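Local coordinates for protein methyltransferase (Geobacter sulfurreducens PCA, PDB 3C3P) that probably transfers a methyl group from S-adenosyl-L-methionine to a hydroxyl oxygen of its substrate, at residues D128-D133 with A140-R145; V136-D141 with L179-H184; H184-S187 with D191-T194; T195-P198 with L204-Y207. All coordinates share one frame; numbering follows the deposited sequence. Where two conformers were deposited one is given.

In the fold
From the N terminus, the chain first meets these contacts at strand 127-133. Contact 1 closes the short loop from that strand to helix 139-146, packing the helix against the sheet. Contact 2 starts at the head of the same helix and closes a longer loop, through strand 154-159, to helix 181-186, joining the two helices. Contact 3 takes over at His184 and folds the end of helix 181-186 onto strand 192-197. Contact 4 continues along that strand and closes the hairpin with strand 203-208, pairing two strands at the sheet edge. Contacts 1 and 2 overlap at 140-141, contacts 2 and 3 at His184, and contact 4 begins where contact 3 ends.

Contact 1 of 4, residues D128-D133 with A140-R145; sequences DILFMD and ADVLER
Val142 of helix 139-146 meets Met132, a selenomethionine, and Leu130 of strand 127-133 with a single methyl branch, CG1. Val142 CG1 lies 4.1 Å from Met132 SE and 4.3 Å from Leu130 CD2, so one helix residue spans two strand residues that point to the same side of the sheet. The side chains of Met132 and Val142 run past each other in opposite directions, and the touch is therefore lateral. The first torsion of Val142 presents the touching branch, with CG1 opposite its own backbone N (chi1 167°), while the bend of Met132 at chi3 (-61°) turns the terminal methyl CE aside, where it packs against Phe182. Across the interface 142 Å² is buried, and no hydrogen bond crosses it. CA atoms stay well apart, 8.7 Å between Met132 CA and Val142 CA, as expected when side chains alone fill the space between helix and sheet. This is the layered packing of a Rossmann-like methyltransferase fold, here between a parallel strand and the helix that follows it. Strands 59-63 and 154-159 flank strand 127-133, Leu156 touching both Leu130 and Met132, while helix 181-186 adjoins the contact through Leu186 on Leu143.

Contact 2 of 4, residues V136-D141 with L179-H184; sequences VFNGAD and LREFNH
Phe182 lays one face of its ring on the backbone of Gly139, and these two residues contribute most of the 173 Å² buried here. Gly139 CA sits 3.4 Å from the centroid of the Phe182 ring and 18° off the ring normal, a close CH-pi contact displaced toward the CD1 rim. With no side chain on Gly139, the ring can approach until Phe182 CE1 is 3.3 Å from Gly139 C. Phe182 reaches across with CG trans to its backbone N (chi1 -171°). Glu181 adds a polar border: its extended chain brings Glu181 OE1 to 3.7 Å from Asn138 OD1, with carboxylate and amide planes 62° apart. A water resolves this acceptor pairing by donating to both oxygens, 2.7 Å to Asn138 OD1 and 3.1 Å to Glu181 OE1, while accepting from Ala140 N. Asn138 is also the N-cap of helix 139-146, although the bond from Ala140 N to Asn138 OD1 is weak (3.3 Å). Next to Phe182, the Asn183 amide hydrogen-bonds Tyr13 OH of the second subunit. The contact thus joins the starts of two helices, 139-146 and 181-186, on one side of the sheet, where Phe182 also packs on Leu204 of strand 203-208.

Contact 3 of 4, residues H184-S187 with D191-T194; sequences HHLS and DFFT. With EDO (1,2-ethanediol), chain L.
The backbone leaves helix 181-186 near Leu186 and returns as strand 192-197, with a water linking the two segments: it donates to Leu186 O (2.6 Å) and Phe192 O (2.8 Å), though its protons have more acceptors in reach than they can serve. Leu186 carries the side-chain contact by dividing its branches between Phe192 and Thr194. Leu186 CD1 lies over one face of the Phe192 ring, 4.3 Å from the centroid and 24° off the normal, a CH-pi approach displaced toward the rim. Leu186 CG comes to 3.3 Å from Thr194 OG1, and Leu186 CD2 rests 4.0 Å from Thr194 CG2. Leu186 crosses both partners at a slant, its CG trans to the backbone N (chi1 -166°). In the mixed sheet of this Rossmann-like methyltransferase, strand 192-197 is outermost within the chain, and the contact folds the helix just before it onto one face. Leu143 of helix 139-146 touches both Leu186 and Phe192 there. Phe193 points its CB the other way, and its ring meets Tyr49 of the second subunit. A 1,2-ethanediol molecule, probably from the crystallisation liquor, makes a weak hydrogen bond from its O1 to Phe192 O (3.0 Å) and also binds Arg46 of the second subunit.

Contact 4 of 4, residues T195-P198 with L204-Y207; sequences TIVP and LLGY
Leu205 and Thr195 form the antiparallel hydrogen-bonded pair of a beta hairpin at one edge of the mixed methyltransferase sheet, in which strand 203-208 runs antiparallel to both its neighbours, 192-197 and 154-159. Thr195 N donates to Leu205 O at 3.0 Å and Leu205 N to Thr195 O at 2.8 Å (N-H...O 166°). The strand directions differ by 146°, an appreciable departure from exact antiparallel alignment. Followed outward, the Leu205 side chain has Leu205 CB 3.7 Å from Thr195 O and Leu205 CG 4.2 Å from that same oxygen. Beyond the branch, Leu205 CD1 lies 4.3 Å from both Thr195 CG2 and Val197 CG1. Leu51 of helix 42-55 also packs on Leu205, as does Leu50 of the second subunit, so this face of the hairpin takes part in the subunit interface. Ile196 and Leu204, the neighbouring non-hydrogen-bonded pair, direct their side chains to the other face, where helix 181-186 lies. Their chains cross at a slant, with Leu204 CG opposite the backbone N (chi1 176°), and the touch is between Ile196 CG1 and Leu204 CD1, 3.5 Å apart.

Contact 1 of 4, residues D128-D133 with A140-R145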
loop_
_atom_site.group_PDB
_atom_site.type_symbol
_atom_site.label_atom_id
_atom_site.label_comp_id
_atom_site.label_asym_id
_atom_site.label_seq_id
_atom_site.Cartn_x
_atom_site.Cartn_y
_atom_site.Cartn_z
ATOM N N ASP A 128 10.575 -11.509 -4.245
ATOM C CA ASP A 128 9.205 -11.182 -3.764
ATOM C C ASP A 128 8.944 -9.701 -3.820
ATOM O O ASP A 128 7.824 -9.276 -4.085
ATOM C CB ASP A 128 8.969 -11.741 -2.359
ATOM C CG ASP A 128 9.015 -13.255 -2.344
ATOM O OD1 ASP A 128 8.325 -13.863 -3.194
ATOM O OD2 ASP A 128 9.742 -13.833 -1.509
ATOM N N ILE A 129 9.974 -8.922 -3.509
ATOM C CA ILE A 129 9.888 -7.465 -3.577
ATOM C C ILE A 129 11.129 -6.934 -4.241
ATOM O O ILE A 129 12.238 -7.227 -3.838
ATOM C CB ILE A 129 9.743 -6.735 -2.214
ATOM C CG1 ILE A 129 8.458 -7.119 -1.511
ATOM C CG2 ILE A 129 9.773 -5.225 -2.430
ATOM C CD1 ILE A 129 8.228 -6.384 -0.232
ATOM N N LEU A 130 10.915 -6.190 -5.302
ATOM C CA LEU A 130 11.997 -5.550 -6.037
ATOM C C LEU A 130 11.826 -4.041 -5.875
ATOM O O LEU A 130 10.823 -3.428 -6.323
ATOM C CB LEU A 130 12.019 -5.963 -7.509
ATOM C CG LEU A 130 13.123 -5.253 -8.315
ATOM C CD1 LEU A 130 14.507 -5.633 -7.772
ATOM C CD2 LEU A 130 13.044 -5.525 -9.822
ATOM N N PHE A 131 12.800 -3.456 -5.186
ATOM C CA PHE A 131 12.810 -2.021 -4.923
ATOM C C PHE A 131 13.547 -1.320 -6.042
ATOM O O PHE A 131 14.578 -1.803 -6.522
ATOM C CB PHE A 131 13.457 -1.695 -3.580
ATOM C CG PHE A 131 13.498 -0.222 -3.264
ATOM C CD1 PHE A 131 12.417 0.401 -2.642
ATOM C CD2 PHE A 131 14.604 0.540 -3.583
ATOM C CE1 PHE A 131 12.463 1.761 -2.327
ATOM C CE2 PHE A 131 14.646 1.915 -3.278
ATOM C CZ PHE A 131 13.575 2.505 -2.656
HETATM N N MSE A 132 13.005 -0.181 -6.447
HETATM C CA MSE A 132 13.586 0.555 -7.527
HETATM C C MSE A 132 13.498 2.079 -7.377
HETATM O O MSE A 132 12.523 2.597 -6.855
HETATM C CB MSE A 132 12.753 0.157 -8.726
HETATM C CG MSE A 132 13.533 0.007 -9.883
HETATM SE SE MSE A 132 12.330 -0.018 -11.357
HETATM C CE MSE A 132 11.258 -1.610 -10.896
ATOM N N ASP A 133 14.546 2.770 -7.822
ATOM C CA ASP A 133 14.601 4.255 -7.829
ATOM C C ASP A 133 14.525 4.768 -9.284
ATOM O O ASP A 133 15.433 4.589 -10.093
ATOM C CB ASP A 133 15.847 4.778 -7.114
ATOM C CG ASP A 133 15.860 6.307 -6.977
ATOM O OD1 ASP A 133 15.056 7.011 -7.645
ATOM O OD2 ASP A 133 16.705 6.809 -6.203
ATOM N N ALA A 140 11.603 0.362 -17.501
ATOM C CA ALA A 140 11.288 -0.624 -18.556
ATOM C C ALA A 140 12.479 -1.516 -18.811
ATOM O O ALA A 140 12.352 -2.713 -19.025
ATOM C CB ALA A 140 10.856 0.061 -19.855
ATOM N N ASP A 141 13.639 -0.888 -18.732
ATOM C CA ASP A 141 14.924 -1.559 -18.945
ATOM C C ASP A 141 15.192 -2.524 -17.794
ATOM O O ASP A 141 15.573 -3.662 -18.002
ATOM C CB ASP A 141 16.062 -0.535 -19.094
ATOM C CG ASP A 141 15.949 0.304 -20.376
ATOM O OD1 ASP A 141 15.118 -0.030 -21.260
ATOM O OD2 ASP A 141 16.727 1.282 -20.533
ATOM N N VAL A 142 14.940 -2.066 -16.577
ATOM C CA VAL A 142 15.142 -2.892 -15.380
ATOM C C VAL A 142 14.254 -4.130 -15.390
ATOM O O VAL A 142 14.671 -5.236 -15.057
ATOM C CB VAL A 142 14.827 -2.097 -14.063
ATOM C CG1 VAL A 142 14.718 -3.032 -12.861
ATOM C CG2 VAL A 142 15.856 -0.983 -13.825
ATOM N N LEU A 143 13.019 -3.921 -15.808
ATOM C CA LEU A 143 12.021 -4.979 -15.812
ATOM C C LEU A 143 12.287 -5.984 -16.943
ATOM O O LEU A 143 12.046 -7.183 -16.804
ATOM C CB LEU A 143 10.623 -4.344 -15.894
ATOM C CG LEU A 143 9.425 -5.204 -15.512
ATOM C CD1 LEU A 143 9.685 -5.777 -14.152
ATOM C CD2 LEU A 143 8.099 -4.399 -15.543
ATOM N N GLU A 144 12.835 -5.504 -18.052
ATOM C CA GLU A 144 13.117 -6.397 -19.187
ATOM C C GLU A 144 14.191 -7.367 -18.759
ATOM O O GLU A 144 14.202 -8.522 -19.176
ATOM C CB GLU A 144 13.555 -5.635 -20.446
ATOM C CG GLU A 144 13.751 -6.525 -21.703
ATOM N N ARG A 145 15.064 -6.898 -17.880
ATOM C CA ARG A 145 16.182 -7.704 -17.366
ATOM C C ARG A 145 15.833 -8.560 -16.157
ATOM O O ARG A 145 16.279 -9.702 -16.038
ATOM C CB ARG A 145 17.348 -6.799 -16.943
#

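Contact 2 of 4, residues V136-D141 with L179-H184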
loop_
_atom_site.group_PDB
_atom_site.type_symbol
_atom_site.label_atom_id
_atom_site.label_comp_id
_atom_site.label_asym_id
_atom_site.label_seq_id
_atom_site.Cartn_x
_atom_site.Cartn_y
_atom_site.Cartn_z
ATOM N N VAL A 136 17.366 6.810 -10.958
ATOM C CA VAL A 136 18.584 6.095 -11.324
ATOM C C VAL A 136 18.445 5.111 -12.458
ATOM O O VAL A 136 19.397 4.876 -13.207
ATOM C CB VAL A 136 19.116 5.285 -10.116
ATOM C CG1 VAL A 136 20.373 4.514 -10.501
ATOM C CG2 VAL A 136 19.392 6.194 -8.949
ATOM N N PHE A 137 17.271 4.533 -12.594
ATOM C CA PHE A 137 17.061 3.540 -13.626
ATOM C C PHE A 137 15.845 3.742 -14.476
ATOM O O PHE A 137 14.816 4.230 -14.020
ATOM C CB PHE A 137 16.867 2.166 -12.983
ATOM C CG PHE A 137 17.956 1.780 -12.051
ATOM C CD1 PHE A 137 19.135 1.239 -12.530
ATOM C CD2 PHE A 137 17.797 1.945 -10.686
ATOM C CE1 PHE A 137 20.152 0.881 -11.663
ATOM C CE2 PHE A 137 18.801 1.583 -9.813
ATOM C CZ PHE A 137 19.982 1.050 -10.302
ATOM N N ASN A 138 16.001 3.308 -15.717
ATOM C CA ASN A 138 14.934 3.295 -16.711
ATOM C C ASN A 138 14.150 2.030 -16.350
ATOM O O ASN A 138 14.612 0.903 -16.540
ATOM C CB ASN A 138 15.510 3.281 -18.140
ATOM C CG ASN A 138 14.445 3.160 -19.228
ATOM O OD1 ASN A 138 13.352 2.670 -18.987
ATOM N ND2 ASN A 138 14.796 3.558 -20.454
ATOM N N GLY A 139 12.977 2.232 -15.761
ATOM C CA GLY A 139 12.153 1.129 -15.299
ATOM C C GLY A 139 11.913 -0.004 -16.261
ATOM O O GLY A 139 12.002 -1.184 -15.886
ATOM N N ALA A 140 11.603 0.362 -17.501
ATOM C CA ALA A 140 11.288 -0.624 -18.556
ATOM C C ALA A 140 12.479 -1.516 -18.811
ATOM O O ALA A 140 12.352 -2.713 -19.025
ATOM C CB ALA A 140 10.856 0.061 -19.855
ATOM N N ASP A 141 13.639 -0.888 -18.732
ATOM C CA ASP A 141 14.924 -1.559 -18.945
ATOM C C ASP A 141 15.192 -2.524 -17.794
ATOM O O ASP A 141 15.573 -3.662 -18.002
ATOM C CB ASP A 141 16.062 -0.535 -19.094
ATOM C CG ASP A 141 15.949 0.304 -20.376
ATOM O OD1 ASP A 141 15.118 -0.030 -21.260
ATOM O OD2 ASP A 141 16.727 1.282 -20.533
ATOM N N LEU A 179 5.438 13.238 -12.910
ATOM C CA LEU A 179 5.427 11.891 -13.532
ATOM C C LEU A 179 6.388 11.605 -14.652
ATOM O O LEU A 179 6.683 12.498 -15.416
ATOM N N ARG A 180 6.908 10.370 -14.686
ATOM C CA ARG A 180 7.845 9.880 -15.742
ATOM C C ARG A 180 7.513 8.572 -16.453
ATOM O O ARG A 180 6.565 7.891 -16.158
ATOM C CB ARG A 180 9.336 9.844 -15.365
ATOM C CG ARG A 180 10.101 11.000 -15.976
ATOM C CD ARG A 180 11.563 10.599 -16.212
ATOM N NE ARG A 180 12.213 11.482 -17.174
ATOM C CZ ARG A 180 13.057 12.459 -16.867
ATOM N NH1 ARG A 180 13.415 12.674 -15.609
ATOM N NH2 ARG A 180 13.579 13.201 -17.832
ATOM N N GLU A 181 8.376 8.302 -17.412
ATOM C CA GLU A 181 8.272 7.176 -18.372
ATOM C C GLU A 181 7.861 5.808 -17.869
ATOM O O GLU A 181 7.022 5.154 -18.488
ATOM C CB GLU A 181 9.543 7.021 -19.242
ATOM C CG GLU A 181 9.177 6.410 -20.589
ATOM C CD GLU A 181 10.344 5.818 -21.335
ATOM O OE1 GLU A 181 10.908 4.841 -20.786
ATOM O OE2 GLU A 181 10.644 6.253 -22.490
ATOM N N PHE A 182 8.432 5.384 -16.764
ATOM C CA PHE A 182 8.123 4.034 -16.261
ATOM C C PHE A 182 6.645 3.913 -15.924
ATOM O O PHE A 182 6.034 2.856 -16.081
ATOM C CB PHE A 182 9.051 3.653 -15.104
ATOM C CG PHE A 182 8.919 2.227 -14.692
ATOM C CD1 PHE A 182 8.888 1.226 -15.649
ATOM C CD2 PHE A 182 8.953 1.873 -13.376
ATOM C CE1 PHE A 182 8.782 -0.119 -15.270
ATOM C CE2 PHE A 182 8.861 0.548 -13.009
ATOM C CZ PHE A 182 8.772 -0.440 -13.960
ATOM N N ASN A 183 6.061 5.023 -15.483
ATOM C CA ASN A 183 4.645 5.038 -15.155
ATOM C C ASN A 183 3.813 4.645 -16.374
ATOM O O ASN A 183 2.882 3.850 -16.290
ATOM C CB ASN A 183 4.178 6.438 -14.723
ATOM C CG ASN A 183 4.879 6.940 -13.494
ATOM O OD1 ASN A 183 5.435 6.158 -12.721
ATOM N ND2 ASN A 183 4.826 8.252 -13.279
ATOM N N HIS A 184 4.192 5.203 -17.518
ATOM C CA HIS A 184 3.457 4.984 -18.789
ATOM C C HIS A 184 3.652 3.589 -19.291
ATOM O O HIS A 184 2.743 2.994 -19.861
ATOM C CB HIS A 184 3.831 6.026 -19.818
ATOM C CG HIS A 184 3.494 7.409 -19.374
ATOM N ND1 HIS A 184 2.402 8.100 -19.849
ATOM C CD2 HIS A 184 4.064 8.195 -18.428
ATOM C CE1 HIS A 184 2.359 9.282 -19.261
ATOM N NE2 HIS A 184 3.343 9.360 -18.383
HETATM O O HOH W 1 10.770 3.145 -18.249
#

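Contact 3 of 4, residues H184-S187 with D191-T194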
loop_
_atom_site.group_PDB
_atom_site.type_symbol
_atom_site.label_atom_id
_atom_site.label_comp_id
_atom_site.label_asym_id
_atom_site.label_seq_id
_atom_site.Cartn_x
_atom_site.Cartn_y
_atom_site.Cartn_z
ATOM N N HIS A 184 4.192 5.203 -17.518
ATOM C CA HIS A 184 3.457 4.984 -18.789
ATOM C C HIS A 184 3.652 3.589 -19.291
ATOM O O HIS A 184 2.743 2.994 -19.861
ATOM C CB HIS A 184 3.831 6.026 -19.818
ATOM C CG HIS A 184 3.494 7.409 -19.374
ATOM N ND1 HIS A 184 2.402 8.100 -19.849
ATOM C CD2 HIS A 184 4.064 8.195 -18.428
ATOM C CE1 HIS A 184 2.359 9.282 -19.261
ATOM N NE2 HIS A 184 3.343 9.360 -18.383
ATOM N N HIS A 185 4.848 3.074 -19.058
ATOM C CA HIS A 185 5.173 1.710 -19.459
ATOM C C HIS A 185 4.430 0.670 -18.626
ATOM O O HIS A 185 3.645 -0.130 -19.119
ATOM C CB HIS A 185 6.663 1.443 -19.267
ATOM C CG HIS A 185 7.064 0.026 -19.575
ATOM N ND1 HIS A 185 7.293 -0.423 -20.863
ATOM C CD2 HIS A 185 7.252 -1.043 -18.763
ATOM C CE1 HIS A 185 7.631 -1.701 -20.826
ATOM N NE2 HIS A 185 7.601 -2.105 -19.567
ATOM N N LEU A 186 4.645 0.759 -17.334
ATOM C CA LEU A 186 4.118 -0.256 -16.399
ATOM C C LEU A 186 2.616 -0.320 -16.353
ATOM O O LEU A 186 2.017 -1.404 -16.157
ATOM C CB LEU A 186 4.692 -0.056 -14.984
ATOM C CG LEU A 186 4.479 -1.236 -14.044
ATOM C CD1 LEU A 186 5.167 -2.456 -14.633
ATOM C CD2 LEU A 186 4.994 -0.895 -12.651
ATOM N N SER A 187 2.003 0.817 -16.614
ATOM C CA SER A 187 0.545 0.906 -16.583
ATOM C C SER A 187 -0.071 0.146 -17.742
ATOM O O SER A 187 -1.265 -0.205 -17.719
ATOM C CB SER A 187 0.082 2.363 -16.627
ATOM O OG SER A 187 0.421 2.962 -17.857
ATOM N N ASP A 191 0.493 -7.749 -17.553
ATOM C CA ASP A 191 1.003 -8.775 -16.636
ATOM C C ASP A 191 1.168 -8.236 -15.227
ATOM O O ASP A 191 1.443 -8.979 -14.295
ATOM C CB ASP A 191 2.286 -9.435 -17.126
ATOM C CG ASP A 191 3.368 -8.458 -17.513
ATOM O OD1 ASP A 191 3.061 -7.288 -17.834
ATOM O OD2 ASP A 191 4.530 -8.914 -17.529
ATOM N N PHE A 192 0.940 -6.936 -15.106
ATOM C CA PHE A 192 0.970 -6.230 -13.812
ATOM C C PHE A 192 -0.271 -5.410 -13.525
ATOM O O PHE A 192 -0.936 -4.902 -14.422
ATOM C CB PHE A 192 2.155 -5.262 -13.730
ATOM C CG PHE A 192 3.468 -5.929 -13.568
ATOM C CD1 PHE A 192 4.177 -6.378 -14.666
ATOM C CD2 PHE A 192 4.019 -6.088 -12.310
ATOM C CE1 PHE A 192 5.400 -6.989 -14.520
ATOM C CE2 PHE A 192 5.229 -6.730 -12.155
ATOM C CZ PHE A 192 5.933 -7.164 -13.280
ATOM N N PHE A 193 -0.586 -5.329 -12.234
ATOM C CA PHE A 193 -1.651 -4.462 -11.746
ATOM C C PHE A 193 -0.905 -3.315 -11.029
ATOM O O PHE A 193 -0.215 -3.514 -10.018
ATOM C CB PHE A 193 -2.680 -5.109 -10.819
ATOM C CG PHE A 193 -3.728 -4.136 -10.366
ATOM C CD1 PHE A 193 -4.889 -3.955 -11.111
ATOM C CD2 PHE A 193 -3.523 -3.344 -9.226
ATOM C CE1 PHE A 193 -5.856 -3.034 -10.708
ATOM C CE2 PHE A 193 -4.468 -2.428 -8.818
ATOM C CZ PHE A 193 -5.641 -2.258 -9.565
ATOM N N THR A 194 -1.102 -2.105 -11.519
ATOM C CA THR A 194 -0.356 -0.962 -10.989
ATOM C C THR A 194 -1.160 0.225 -10.473
ATOM O O THR A 194 -2.273 0.486 -10.874
ATOM C CB THR A 194 0.595 -0.393 -12.151
ATOM O OG1 THR A 194 1.438 -1.430 -12.697
ATOM C CG2 THR A 194 1.498 0.730 -11.662
HETATM C C1 EDO L . -3.893 -3.957 -14.875
HETATM O O1 EDO L . -3.815 -5.334 -15.195
HETATM C C2 EDO L . -5.111 -3.216 -15.429
HETATM O O2 EDO L . -5.879 -2.599 -14.389
HETATM O O HOH W 2 -0.303 -2.416 -15.565
#

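Contact 4 of 4, residues T195-P198 with L204-Y207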
loop_
_atom_site.group_PDB
_atom_site.type_symbol
_atom_site.label_atom_id
_atom_site.label_comp_id
_atom_site.label_asym_id
_atom_site.label_seq_id
_atom_site.Cartn_x
_atom_site.Cartn_y
_atom_site.Cartn_z
ATOM N N THR A 195 -0.557 0.921 -9.531
ATOM C CA THR A 195 -1.135 2.146 -9.023
ATOM C C THR A 195 0.010 2.994 -8.493
ATOM O O THR A 195 1.071 2.476 -8.145
ATOM C CB THR A 195 -2.200 1.920 -7.947
ATOM O OG1 THR A 195 -3.015 3.109 -7.855
ATOM C CG2 THR A 195 -1.555 1.539 -6.553
ATOM N N ILE A 196 -0.212 4.298 -8.452
ATOM C CA ILE A 196 0.768 5.241 -7.943
ATOM C C ILE A 196 0.169 5.950 -6.727
ATOM O O ILE A 196 -0.897 6.539 -6.810
ATOM C CB ILE A 196 1.207 6.308 -8.991
ATOM C CG1 ILE A 196 1.829 5.668 -10.220
ATOM C CG2 ILE A 196 2.216 7.339 -8.392
ATOM C CD1 ILE A 196 1.987 6.634 -11.425
ATOM N N VAL A 197 0.848 5.809 -5.603
ATOM C CA VAL A 197 0.382 6.481 -4.397
ATOM C C VAL A 197 1.214 7.772 -4.268
ATOM O O VAL A 197 2.446 7.809 -4.348
ATOM C CB VAL A 197 0.344 5.596 -3.128
ATOM C CG1 VAL A 197 -0.637 4.407 -3.343
ATOM C CG2 VAL A 197 1.728 5.124 -2.726
ATOM N N PRO A 198 0.515 8.867 -4.097
ATOM C CA PRO A 198 1.314 10.076 -4.064
ATOM C C PRO A 198 1.927 10.477 -2.719
ATOM O O PRO A 198 1.696 11.596 -2.244
ATOM C CB PRO A 198 0.336 11.131 -4.575
ATOM C CG PRO A 198 -0.927 10.658 -4.211
ATOM C CD PRO A 198 -0.915 9.158 -4.227
ATOM N N LEU A 204 5.348 4.183 -7.213
ATOM C CA LEU A 204 4.700 3.318 -8.185
ATOM C C LEU A 204 4.731 1.897 -7.643
ATOM O O LEU A 204 5.782 1.377 -7.255
ATOM C CB LEU A 204 5.408 3.403 -9.539
ATOM C CG LEU A 204 5.021 2.552 -10.745
ATOM C CD1 LEU A 204 3.579 2.749 -11.195
ATOM C CD2 LEU A 204 5.961 2.907 -11.920
ATOM N N LEU A 205 3.556 1.283 -7.614
ATOM C CA LEU A 205 3.416 -0.084 -7.131
ATOM C C LEU A 205 2.892 -0.947 -8.257
ATOM O O LEU A 205 1.896 -0.605 -8.924
ATOM C CB LEU A 205 2.446 -0.131 -5.941
ATOM C CG LEU A 205 2.755 0.744 -4.722
ATOM C CD1 LEU A 205 1.601 0.730 -3.672
ATOM C CD2 LEU A 205 4.057 0.296 -4.100
ATOM N N GLY A 206 3.593 -2.051 -8.474
ATOM C CA GLY A 206 3.212 -3.040 -9.499
ATOM C C GLY A 206 3.158 -4.447 -8.947
ATOM O O GLY A 206 4.173 -5.010 -8.523
ATOM N N TYR A 207 1.963 -5.018 -8.959
ATOM C CA TYR A 207 1.743 -6.383 -8.498
ATOM C C TYR A 207 1.745 -7.301 -9.703
ATOM O O TYR A 207 0.992 -7.099 -10.644
ATOM C CB TYR A 207 0.410 -6.488 -7.769
ATOM C CG TYR A 207 0.032 -7.856 -7.286
ATOM C CD1 TYR A 207 0.483 -8.312 -6.049
ATOM C CD2 TYR A 207 -0.780 -8.691 -8.034
ATOM C CE1 TYR A 207 0.153 -9.562 -5.595
ATOM C CE2 TYR A 207 -1.117 -9.921 -7.587
ATOM C CZ TYR A 207 -0.659 -10.349 -6.351
ATOM O OH TYR A 207 -1.010 -11.583 -5.896
#